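Local structure of Rho guanine nucleotide exchange factor 3 (Mus musculus, 2Z0Q) at residues A23-E26 with L27-E31; N333-Q336 with W337-C340; Q58-N61 with Q62-T66; E206-Y209 with Y210-L214. The protein acts as a guanine nucleotide exchange factor for the small GTPases RhoA and RhoB, and is represented here by its DH-PH domain pair. All blocks are in the same frame, centred on the assembly; numbering follows the deposited sequence.

Contact 1: A23-E26 with L27-E31; sequences AIFE and LSQGE
One edge of the Phe-25 ring is met, close to the ring plane, by the side-chain oxygen of Gln-29, whose OE1 lies 3.4 Å from CE2. The amide carbon follows alongside, Gln-29 CD standing 3.5 Å from Phe-25 CD2. Ring and amide planes are inclined at 56°, neither stacked nor coplanar, and the contact is one of van der Waals touch with a partly negative oxygen turned to the ring's C-H rim. Two torsions make the meeting possible: chi1 of Phe-25 (-161°) places CG anti to the backbone N, and the chain of Gln-29 runs out extended beyond CG (chi2 -175°).

Phe-25 O itself is gripped twice. Gln-29 N donates to it in the carbonyl plane at 2.9 Å, while Ser-28 OG, a hydroxyl buried in the fold, donates from a tilted position at 3.1 Å and so finds its acceptor on its own helix. Further main-chain bonds run from Leu-27 N to Ala-23 O (3.1 Å) and from Gly-30 N to Glu-26 O (3.0 Å).

Ala-23, Ile-24 and Leu-27 rest on Ile-170 of helix 155-172, whereas Ser-28 touches Leu-78 and Leu-81 of helix 67-84. The four-residue spacing of the main-chain bonds is that of an alpha-helix, here the long helix 15-51 of the DH domain's helical bundle, buried against those two helices while Phe-25 and Glu-26 are exposed.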
loop_
_atom_site.group_PDB
_atom_site.type_symbol
_atom_site.label_atom_id
_atom_site.label_comp_id
_atom_site.label_asym_id
_atom_site.label_seq_id
_atom_site.Cartn_x
_atom_site.Cartn_y
_atom_site.Cartn_z
ATOM N N ALA A 23 6.212 -20.468 18.337
ATOM C CA ALA A 23 6.013 -19.050 18.086
ATOM C C ALA A 23 7.347 -18.291 17.965
ATOM O O ALA A 23 7.473 -17.385 17.148
ATOM C CB ALA A 23 5.108 -18.430 19.225
ATOM N N ILE A 24 8.330 -18.669 18.779
ATOM C CA ILE A 24 9.636 -18.000 18.757
ATOM C C ILE A 24 10.399 -18.349 17.464
ATOM O O ILE A 24 11.019 -17.498 16.811
ATOM C CB ILE A 24 10.439 -18.409 19.990
ATOM C CG1 ILE A 24 9.830 -17.741 21.217
ATOM C CG2 ILE A 24 11.922 -18.000 19.850
ATOM C CD1 ILE A 24 10.386 -18.306 22.538
ATOM N N PHE A 25 10.324 -19.616 17.074
ATOM C CA PHE A 25 11.009 -20.028 15.861
ATOM C C PHE A 25 10.390 -19.320 14.647
ATOM O O PHE A 25 11.107 -18.850 13.764
ATOM C CB PHE A 25 10.910 -21.561 15.682
ATOM C CG PHE A 25 11.941 -22.113 14.743
ATOM C CD1 PHE A 25 13.248 -22.279 15.179
ATOM C CD2 PHE A 25 11.631 -22.373 13.426
ATOM C CE1 PHE A 25 14.236 -22.692 14.299
ATOM C CE2 PHE A 25 12.626 -22.792 12.525
ATOM C CZ PHE A 25 13.911 -22.940 12.973
ATOM N N GLU A 26 9.055 -19.233 14.632
ATOM C CA GLU A 26 8.320 -18.595 13.551
ATOM C C GLU A 26 8.712 -17.130 13.406
ATOM O O GLU A 26 8.833 -16.616 12.292
ATOM C CB GLU A 26 6.807 -18.720 13.793
ATOM C CG GLU A 26 6.269 -20.161 13.464
ATOM C CD GLU A 26 4.971 -20.520 14.180
ATOM O OE1 GLU A 26 4.232 -19.600 14.604
ATOM O OE2 GLU A 26 4.682 -21.735 14.325
ATOM N N LEU A 27 8.861 -16.451 14.548
ATOM C CA LEU A 27 9.287 -15.051 14.523
ATOM C C LEU A 27 10.592 -14.912 13.744
ATOM O O LEU A 27 10.708 -14.094 12.848
ATOM C CB LEU A 27 9.525 -14.549 15.946
ATOM C CG LEU A 27 10.097 -13.120 15.998
ATOM C CD1 LEU A 27 9.072 -12.171 15.405
ATOM C CD2 LEU A 27 10.372 -12.716 17.486
ATOM N N SER A 28 11.581 -15.726 14.067
ATOM C CA SER A 28 12.855 -15.581 13.363
ATOM C C SER A 28 12.737 -16.025 11.901
ATOM O O SER A 28 13.372 -15.435 11.002
ATOM C CB SER A 28 13.974 -16.365 14.074
ATOM O OG SER A 28 13.979 -17.686 13.594
ATOM N N GLN A 29 11.915 -17.030 11.620
ATOM C CA GLN A 29 11.799 -17.431 10.218
ATOM C C GLN A 29 11.221 -16.293 9.385
ATOM O O GLN A 29 11.541 -16.162 8.199
ATOM C CB GLN A 29 10.904 -18.666 10.029
ATOM C CG GLN A 29 11.488 -19.955 10.617
ATOM C CD GLN A 29 10.624 -21.178 10.289
ATOM O OE1 GLN A 29 11.080 -22.150 9.617
ATOM N NE2 GLN A 29 9.366 -21.135 10.737
ATOM N N GLY A 30 10.355 -15.474 9.989
ATOM C CA GLY A 30 9.763 -14.386 9.230
ATOM C C GLY A 30 10.780 -13.303 8.904
ATOM O O GLY A 30 10.662 -12.615 7.877
ATOM N N GLU A 31 11.748 -13.120 9.806
ATOM C CA GLU A 31 12.820 -12.139 9.603
ATOM C C GLU A 31 13.650 -12.668 8.408
ATOM O O GLU A 31 13.973 -11.933 7.461
ATOM C CB GLU A 31 13.708 -12.055 10.847
ATOM C CG GLU A 31 12.968 -11.491 12.093
ATOM C CD GLU A 31 12.436 -10.118 11.810
ATOM O OE1 GLU A 31 13.212 -9.296 11.299
ATOM O OE2 GLU A 31 11.244 -9.849 12.073
#

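Contact 2: N333-Q336 with W337-C340; sequences NKQQ and WLNC
Gln-335 and Asn-339 are brought together by two torsions of the glutamine: chi1 of -167° sends CG away from the backbone N, and a bend at chi2 (63°) curls the amide back toward the next turn. Gln-335 NE2 then donates to Asn-339 OD1 at 2.8 Å, nearly straight at 167°. The acceptor lies in the glutamine's amide plane, but the donor approaches tilted from the plane of the asparagine carbonyl. This link runs beside the backbone bond from Asn-339 N to Gln-335 O, 2.7 Å long.

On another flank, the amide of Asn-333 lies side by side with Trp-337, almost perpendicular to the indole, its CG 4.0 Å from CD1. The backbone O of Asn-333 also faces the indole edge, 3.3 Å from Trp-337 CD1. Replacing this asparagine by an alanine would keep that carbonyl but is likely to leave a gap beside the CD1 edge of Trp-337.

Lys-334 stretches past Leu-338, with CE 4.1 Å from CD1, and its NZ goes on to a salt bridge with Asp-285 and a hydrogen bond to Phe-310 O. Helix 331-345 thus lies against the PH-domain sheet: Trp-337 packs on strands 232-240 and 245-251 through Cys-234, Leu-238 and Val-248, and Leu-338 on Leu-283 of strand 282-285.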
loop_
_atom_site.group_PDB
_atom_site.type_symbol
_atom_site.label_atom_id
_atom_site.label_comp_id
_atom_site.label_asym_id
_atom_site.label_seq_id
_atom_site.Cartn_x
_atom_site.Cartn_y
_atom_site.Cartn_z
ATOM N N ASN A 333 -11.910 -5.290 -6.937
ATOM C CA ASN A 333 -11.655 -3.850 -7.001
ATOM C C ASN A 333 -12.961 -3.071 -7.237
ATOM O O ASN A 333 -13.122 -1.970 -6.729
ATOM C CB ASN A 333 -10.649 -3.524 -8.123
ATOM C CG ASN A 333 -10.154 -2.071 -8.075
ATOM O OD1 ASN A 333 -9.758 -1.563 -7.014
ATOM N ND2 ASN A 333 -10.168 -1.397 -9.221
ATOM N N LYS A 334 -13.873 -3.637 -8.024
ATOM C CA LYS A 334 -15.152 -2.950 -8.261
ATOM C C LYS A 334 -15.919 -2.827 -6.946
ATOM O O LYS A 334 -16.417 -1.752 -6.597
ATOM C CB LYS A 334 -16.010 -3.693 -9.294
ATOM C CG LYS A 334 -17.486 -3.154 -9.271
ATOM C CD LYS A 334 -18.278 -3.594 -10.502
ATOM C CE LYS A 334 -19.804 -3.463 -10.230
ATOM N NZ LYS A 334 -20.565 -3.792 -11.476
ATOM N N GLN A 335 -15.993 -3.921 -6.174
ATOM C CA GLN A 335 -16.689 -3.842 -4.890
ATOM C C GLN A 335 -16.036 -2.820 -3.949
ATOM O O GLN A 335 -16.743 -2.100 -3.259
ATOM C CB GLN A 335 -16.755 -5.238 -4.200
ATOM C CG GLN A 335 -17.743 -5.293 -3.010
ATOM C CD GLN A 335 -19.191 -5.037 -3.431
ATOM O OE1 GLN A 335 -19.675 -5.638 -4.393
ATOM N NE2 GLN A 335 -19.879 -4.160 -2.710
ATOM N N GLN A 336 -14.696 -2.770 -3.928
ATOM C CA GLN A 336 -13.952 -1.822 -3.087
ATOM C C GLN A 336 -14.392 -0.393 -3.397
ATOM O O GLN A 336 -14.653 0.400 -2.507
ATOM C CB GLN A 336 -12.441 -1.954 -3.341
ATOM C CG GLN A 336 -11.831 -3.353 -3.054
ATOM C CD GLN A 336 -10.311 -3.391 -3.301
ATOM O OE1 GLN A 336 -9.833 -3.202 -4.439
ATOM N NE2 GLN A 336 -9.540 -3.630 -2.224
ATOM N N TRP A 337 -14.459 -0.070 -4.688
ATOM C CA TRP A 337 -14.925 1.253 -5.114
ATOM C C TRP A 337 -16.358 1.512 -4.679
ATOM O O TRP A 337 -16.674 2.571 -4.153
ATOM C CB TRP A 337 -14.800 1.398 -6.634
ATOM C CG TRP A 337 -13.451 1.905 -7.053
ATOM C CD1 TRP A 337 -12.421 1.186 -7.592
ATOM C CD2 TRP A 337 -12.981 3.249 -6.927
ATOM N NE1 TRP A 337 -11.333 2.015 -7.811
ATOM C CE2 TRP A 337 -11.655 3.278 -7.412
ATOM C CE3 TRP A 337 -13.551 4.431 -6.455
ATOM C CZ2 TRP A 337 -10.894 4.455 -7.429
ATOM C CZ3 TRP A 337 -12.797 5.596 -6.469
ATOM C CH2 TRP A 337 -11.481 5.593 -6.959
ATOM N N LEU A 338 -17.247 0.553 -4.926
ATOM C CA LEU A 338 -18.629 0.737 -4.492
ATOM C C LEU A 338 -18.694 0.955 -2.965
ATOM O O LEU A 338 -19.357 1.882 -2.486
ATOM C CB LEU A 338 -19.468 -0.504 -4.880
ATOM C CG LEU A 338 -19.672 -0.806 -6.361
ATOM C CD1 LEU A 338 -20.690 -1.972 -6.492
ATOM C CD2 LEU A 338 -20.223 0.415 -7.075
ATOM N N ASN A 339 -17.989 0.106 -2.200
ATOM C CA ASN A 339 -18.005 0.239 -0.730
ATOM C C ASN A 339 -17.496 1.618 -0.284
ATOM O O ASN A 339 -18.146 2.293 0.505
ATOM C CB ASN A 339 -17.135 -0.845 -0.058
ATOM C CG ASN A 339 -17.617 -2.264 -0.325
ATOM O OD1 ASN A 339 -18.767 -2.500 -0.714
ATOM N ND2 ASN A 339 -16.729 -3.235 -0.086
ATOM N N CYS A 340 -16.344 2.056 -0.815
ATOM C CA CYS A 340 -15.792 3.358 -0.415
ATOM C C CYS A 340 -16.652 4.554 -0.770
ATOM O O CYS A 340 -16.795 5.471 0.015
ATOM C CB CYS A 340 -14.386 3.551 -0.990
ATOM S SG CYS A 340 -13.184 2.443 -0.253
#

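Contact 3: Q58-N61 with Q62-T66; sequences QELN and QIFGT
Gln-62 N donates to Gln-58 O at 2.9 Å, a regular alpha-helical bond, and two residues on, Phe-64 N reaches Leu-60 O at 3.0 Å along an almost straight path (172°). Around these the pattern slackens: Ile-63 N makes a weak bond back to the same Leu-60 O, three residues away, and the bond from Gly-65 N to Asn-61 O, though 2.9 Å long, is weak and sharply bent at 127°. Gly-65 has no CB, which lets its CA come within 3.1 Å of Asn-61 O in a C-H...O contact.

The side-chain contact belongs to Leu-60 and Phe-64. One branch of the leucine, CD2, touches the ring at CE1 (3.9 Å). A chi1 of -46° carries the ring of Phe-64 back beside the preceding turn, where its CD1 edge meets Leu-60 O in the ring plane, 3.2 Å away. CG2 of Ile-63 lies over one face of the ring, toward its rim, while CG1 of that residue sits 3.3 Å from Glu-59 O. Beyond the turn, the rings of His-46 and Phe-152 also meet Phe-64, and Glu-59 forms a salt bridge with Lys-125. Cutting Phe-64 back to an alanine would probably leave Leu-60 CD2 and Ile-63 CG2 without their aromatic partner and open a gap next to His-46 and Phe-152.

Chemically, then, Leu-60 O accepts one firm and one weak N-H bond and has the edge of the Phe-64 ring lying against it, and the inward side of this short DH-domain helix is held by apolar and aromatic packing, with its charged bridge made to another helix.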
loop_
_atom_site.group_PDB
_atom_site.type_symbol
_atom_site.label_atom_id
_atom_site.label_comp_id
_atom_site.label_asym_id
_atom_site.label_seq_id
_atom_site.Cartn_x
_atom_site.Cartn_y
_atom_site.Cartn_z
ATOM N N GLN A 58 17.745 7.409 -11.418
ATOM C CA GLN A 58 16.928 8.167 -10.490
ATOM C C GLN A 58 15.727 7.314 -10.048
ATOM O O GLN A 58 15.545 7.048 -8.856
ATOM C CB GLN A 58 16.430 9.447 -11.163
ATOM C CG GLN A 58 17.534 10.385 -11.644
ATOM C CD GLN A 58 18.283 9.878 -12.874
ATOM O OE1 GLN A 58 17.700 9.694 -13.950
ATOM N NE2 GLN A 58 19.590 9.662 -12.716
ATOM N N GLU A 59 14.925 6.900 -11.029
ATOM C CA GLU A 59 13.726 6.090 -10.810
ATOM C C GLU A 59 13.937 4.799 -10.031
ATOM O O GLU A 59 13.083 4.417 -9.235
ATOM C CB GLU A 59 13.070 5.755 -12.155
ATOM C CG GLU A 59 12.592 6.978 -12.924
ATOM C CD GLU A 59 12.164 6.645 -14.339
ATOM O OE1 GLU A 59 12.750 5.723 -14.941
ATOM O OE2 GLU A 59 11.247 7.305 -14.854
ATOM N N LEU A 60 15.055 4.120 -10.285
ATOM C CA LEU A 60 15.378 2.874 -9.606
ATOM C C LEU A 60 15.805 3.168 -8.190
ATOM O O LEU A 60 15.511 2.388 -7.275
ATOM C CB LEU A 60 16.515 2.135 -10.327
ATOM C CG LEU A 60 16.186 1.539 -11.695
ATOM C CD1 LEU A 60 17.447 0.972 -12.341
ATOM C CD2 LEU A 60 15.141 0.455 -11.524
ATOM N N ASN A 61 16.515 4.280 -8.002
ATOM C CA ASN A 61 16.968 4.647 -6.665
ATOM C C ASN A 61 15.760 4.968 -5.817
ATOM O O ASN A 61 15.739 4.659 -4.623
ATOM C CB ASN A 61 17.889 5.870 -6.689
ATOM C CG ASN A 61 19.240 5.573 -7.306
ATOM O OD1 ASN A 61 19.839 4.523 -7.061
ATOM N ND2 ASN A 61 19.743 6.510 -8.092
ATOM N N GLN A 62 14.755 5.578 -6.444
ATOM C CA GLN A 62 13.543 5.953 -5.735
ATOM C C GLN A 62 12.647 4.761 -5.404
ATOM O O GLN A 62 11.710 4.883 -4.613
ATOM C CB GLN A 62 12.731 6.962 -6.546
ATOM C CG GLN A 62 11.740 7.736 -5.678
ATOM C CD GLN A 62 10.708 8.497 -6.480
ATOM O OE1 GLN A 62 11.041 9.233 -7.403
ATOM N NE2 GLN A 62 9.442 8.323 -6.127
ATOM N N ILE A 63 12.928 3.609 -6.005
ATOM C CA ILE A 63 12.120 2.424 -5.753
ATOM C C ILE A 63 12.780 1.413 -4.812
ATOM O O ILE A 63 12.118 0.890 -3.921
ATOM C CB ILE A 63 11.719 1.756 -7.101
ATOM C CG1 ILE A 63 10.719 2.670 -7.824
ATOM C CG2 ILE A 63 11.112 0.378 -6.874
ATOM C CD1 ILE A 63 10.300 2.188 -9.195
ATOM N N PHE A 64 14.076 1.155 -4.972
ATOM C CA PHE A 64 14.752 0.176 -4.112
ATOM C C PHE A 64 15.756 0.808 -3.146
ATOM O O PHE A 64 16.309 0.144 -2.261
ATOM C CB PHE A 64 15.482 -0.869 -4.971
ATOM C CG PHE A 64 14.666 -1.402 -6.108
ATOM C CD1 PHE A 64 14.413 -0.613 -7.235
ATOM C CD2 PHE A 64 14.143 -2.694 -6.060
ATOM C CE1 PHE A 64 13.651 -1.105 -8.294
ATOM C CE2 PHE A 64 13.379 -3.192 -7.119
ATOM C CZ PHE A 64 13.136 -2.394 -8.236
ATOM N N GLY A 65 15.983 2.103 -3.325
ATOM C CA GLY A 65 16.933 2.817 -2.498
ATOM C C GLY A 65 16.740 2.725 -1.003
ATOM O O GLY A 65 17.700 2.488 -0.267
ATOM N N THR A 66 15.517 2.906 -0.525
ATOM C CA THR A 66 15.315 2.844 0.912
ATOM C C THR A 66 15.279 1.442 1.474
ATOM O O THR A 66 15.690 1.228 2.615
ATOM C CB THR A 66 14.040 3.551 1.337
ATOM O OG1 THR A 66 13.945 4.808 0.658
ATOM C CG2 THR A 66 14.079 3.799 2.853
#

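Contact 4: E206-Y209 with Y210-L214; sequences ECRY and YKERL
Glu-206 lays its CG at the edge of the Tyr-210 ring, in the ring plane and 3.8 Å from CE2, while its backbone O accepts from Tyr-210 N at 3.1 Å. Its carboxylate is taken up outside the helix, OE2 hydrogen-bonding to His-235 NE2. Cys-207 comes next, with SG against the aliphatic part of Lys-211, 3.8 Å from CD; the lysine's NZ finds the carbonyls of Asp-227 and Ser-229. Arg-208 lies alongside Glu-212, pointing the same way, yet its NE stays 4.9 Å from OE2, too far for a salt bridge, so that any attraction between the opposite charges is probably modest.

This is the last part of helix 180-213, which carries the chain from the DH bundle into strand 214-215 and the PH domain.

Tyr-209 has CG anti to the backbone N (chi1 178°) and forms a T-shaped stack with Tyr-210: its edge, led by CD2, comes down over the centre of the other ring, centroids 5.0 Å apart and planes at 89°. Its hydroxyl sits above the guanidinium of Arg-213, OH 3.5 Å from CZ, with ring and guanidinium planes 39° apart. At the edge of that guanidinium a water accepts from Arg-213 NE at 2.9 Å and donates to Tyr-209 O at 3.1 Å, and Arg-213 NH1 hydrogen-bonds to Leu-267 O of strand 266-271.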
loop_
_atom_site.group_PDB
_atom_site.type_symbol
_atom_site.label_atom_id
_atom_site.label_comp_id
_atom_site.label_asym_id
_atom_site.label_seq_id
_atom_site.Cartn_x
_atom_site.Cartn_y
_atom_site.Cartn_z
ATOM N N GLU A 206 -0.167 10.666 1.853
ATOM C CA GLU A 206 -0.788 10.270 0.594
ATOM C C GLU A 206 -1.725 11.347 0.056
ATOM O O GLU A 206 -1.651 11.718 -1.132
ATOM C CB GLU A 206 -1.549 8.959 0.759
ATOM C CG GLU A 206 -2.004 8.408 -0.567
ATOM C CD GLU A 206 -2.673 7.039 -0.463
ATOM O OE1 GLU A 206 -3.600 6.909 0.370
ATOM O OE2 GLU A 206 -2.280 6.116 -1.234
ATOM N N CYS A 207 -2.599 11.852 0.921
ATOM C CA CYS A 207 -3.552 12.897 0.571
ATOM C C CYS A 207 -2.821 14.175 0.097
ATOM O O CYS A 207 -3.189 14.776 -0.907
ATOM C CB CYS A 207 -4.440 13.200 1.790
ATOM S SG CYS A 207 -5.695 14.422 1.541
ATOM N N ARG A 208 -1.780 14.579 0.814
ATOM C CA ARG A 208 -1.023 15.769 0.451
ATOM C C ARG A 208 -0.288 15.585 -0.894
ATOM O O ARG A 208 -0.276 16.492 -1.753
ATOM C CB ARG A 208 -0.027 16.068 1.585
ATOM C CG ARG A 208 0.682 17.411 1.481
ATOM C CD ARG A 208 1.608 17.652 2.717
ATOM N NE ARG A 208 2.660 16.633 2.837
ATOM C CZ ARG A 208 2.723 15.700 3.792
ATOM N NH1 ARG A 208 1.796 15.628 4.751
ATOM N NH2 ARG A 208 3.719 14.817 3.780
ATOM N N TYR A 209 0.337 14.430 -1.066
ATOM C CA TYR A 209 1.086 14.106 -2.279
ATOM C C TYR A 209 0.206 14.235 -3.526
ATOM O O TYR A 209 0.593 14.872 -4.520
ATOM C CB TYR A 209 1.612 12.664 -2.228
ATOM C CG TYR A 209 2.353 12.249 -3.490
ATOM C CD1 TYR A 209 3.701 12.556 -3.647
ATOM C CD2 TYR A 209 1.696 11.602 -4.541
ATOM C CE1 TYR A 209 4.388 12.246 -4.814
ATOM C CE2 TYR A 209 2.375 11.277 -5.727
ATOM C CZ TYR A 209 3.729 11.617 -5.852
ATOM O OH TYR A 209 4.394 11.394 -7.022
ATOM N N TYR A 210 -0.976 13.613 -3.496
ATOM C CA TYR A 210 -1.811 13.704 -4.703
ATOM C C TYR A 210 -2.437 15.078 -4.884
ATOM O O TYR A 210 -2.536 15.548 -6.019
ATOM C CB TYR A 210 -2.849 12.573 -4.725
ATOM C CG TYR A 210 -2.192 11.254 -5.024
ATOM C CD1 TYR A 210 -1.649 10.995 -6.284
ATOM C CD2 TYR A 210 -2.105 10.245 -4.042
ATOM C CE1 TYR A 210 -1.048 9.791 -6.580
ATOM C CE2 TYR A 210 -1.499 9.031 -4.332
ATOM C CZ TYR A 210 -0.975 8.806 -5.609
ATOM O OH TYR A 210 -0.370 7.616 -5.912
ATOM N N LYS A 211 -2.813 15.764 -3.801
ATOM C CA LYS A 211 -3.370 17.107 -3.962
ATOM C C LYS A 211 -2.352 18.045 -4.629
ATOM O O LYS A 211 -2.718 18.901 -5.439
ATOM C CB LYS A 211 -3.774 17.708 -2.608
ATOM C CG LYS A 211 -5.152 17.292 -2.137
ATOM C CD LYS A 211 -5.395 17.552 -0.646
ATOM C CE LYS A 211 -5.348 19.024 -0.307
ATOM N NZ LYS A 211 -5.779 19.172 1.131
ATOM N N GLU A 212 -1.078 17.888 -4.291
ATOM C CA GLU A 212 -0.056 18.776 -4.865
ATOM C C GLU A 212 0.235 18.445 -6.319
ATOM O O GLU A 212 0.817 19.258 -7.043
ATOM C CB GLU A 212 1.240 18.696 -4.032
ATOM C CG GLU A 212 0.967 18.916 -2.550
ATOM C CD GLU A 212 2.220 19.061 -1.700
ATOM O OE1 GLU A 212 3.223 18.342 -1.949
ATOM O OE2 GLU A 212 2.180 19.893 -0.770
ATOM N N ARG A 213 -0.193 17.261 -6.752
ATOM C CA ARG A 213 0.038 16.831 -8.115
ATOM C C ARG A 213 -1.183 17.004 -9.046
ATOM O O ARG A 213 -1.096 16.679 -10.240
ATOM C CB ARG A 213 0.504 15.382 -8.139
ATOM C CG ARG A 213 1.815 15.074 -7.381
ATOM C CD ARG A 213 3.023 15.643 -8.053
ATOM N NE ARG A 213 4.274 15.195 -7.413
ATOM C CZ ARG A 213 5.268 14.589 -8.068
ATOM N NH1 ARG A 213 5.157 14.339 -9.380
ATOM N NH2 ARG A 213 6.402 14.273 -7.431
ATOM N N LEU A 214 -2.288 17.520 -8.518
ATOM C CA LEU A 214 -3.475 17.763 -9.373
ATOM C C LEU A 214 -3.169 18.949 -10.281
ATOM O O LEU A 214 -2.547 19.934 -9.860
ATOM C CB LEU A 214 -4.715 18.075 -8.531
ATOM C CG LEU A 214 -5.200 16.888 -7.652
ATOM C CD1 LEU A 214 -6.417 17.326 -6.833
ATOM C CD2 LEU A 214 -5.589 15.691 -8.560
HETATM O O HOH W 1 3.569 15.759 -4.645
#

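How the contacts relate
From the N terminus the order is contact 1 on helix 15-51, contact 3 on helix 57-64, contact 4 on helix 180-213 and contact 2 on helix 331-345. Each closes no more than a helical turn or so, and all stand in series, without nesting or crossing. Contacts 1 and 3 fall in the DH domain, their centres about 29 Å apart; contact 1 packs on helices 67-84 and 155-172. Contacts 3 and 4 approach to about 6 Å between nearest atoms without touching, and both pack on helix 107-125. Contact 4 also touches strand 232-240 and so joins the DH bundle to the PH sheet, while contact 2 packs the C-terminal helix on that sheet within the PH domain.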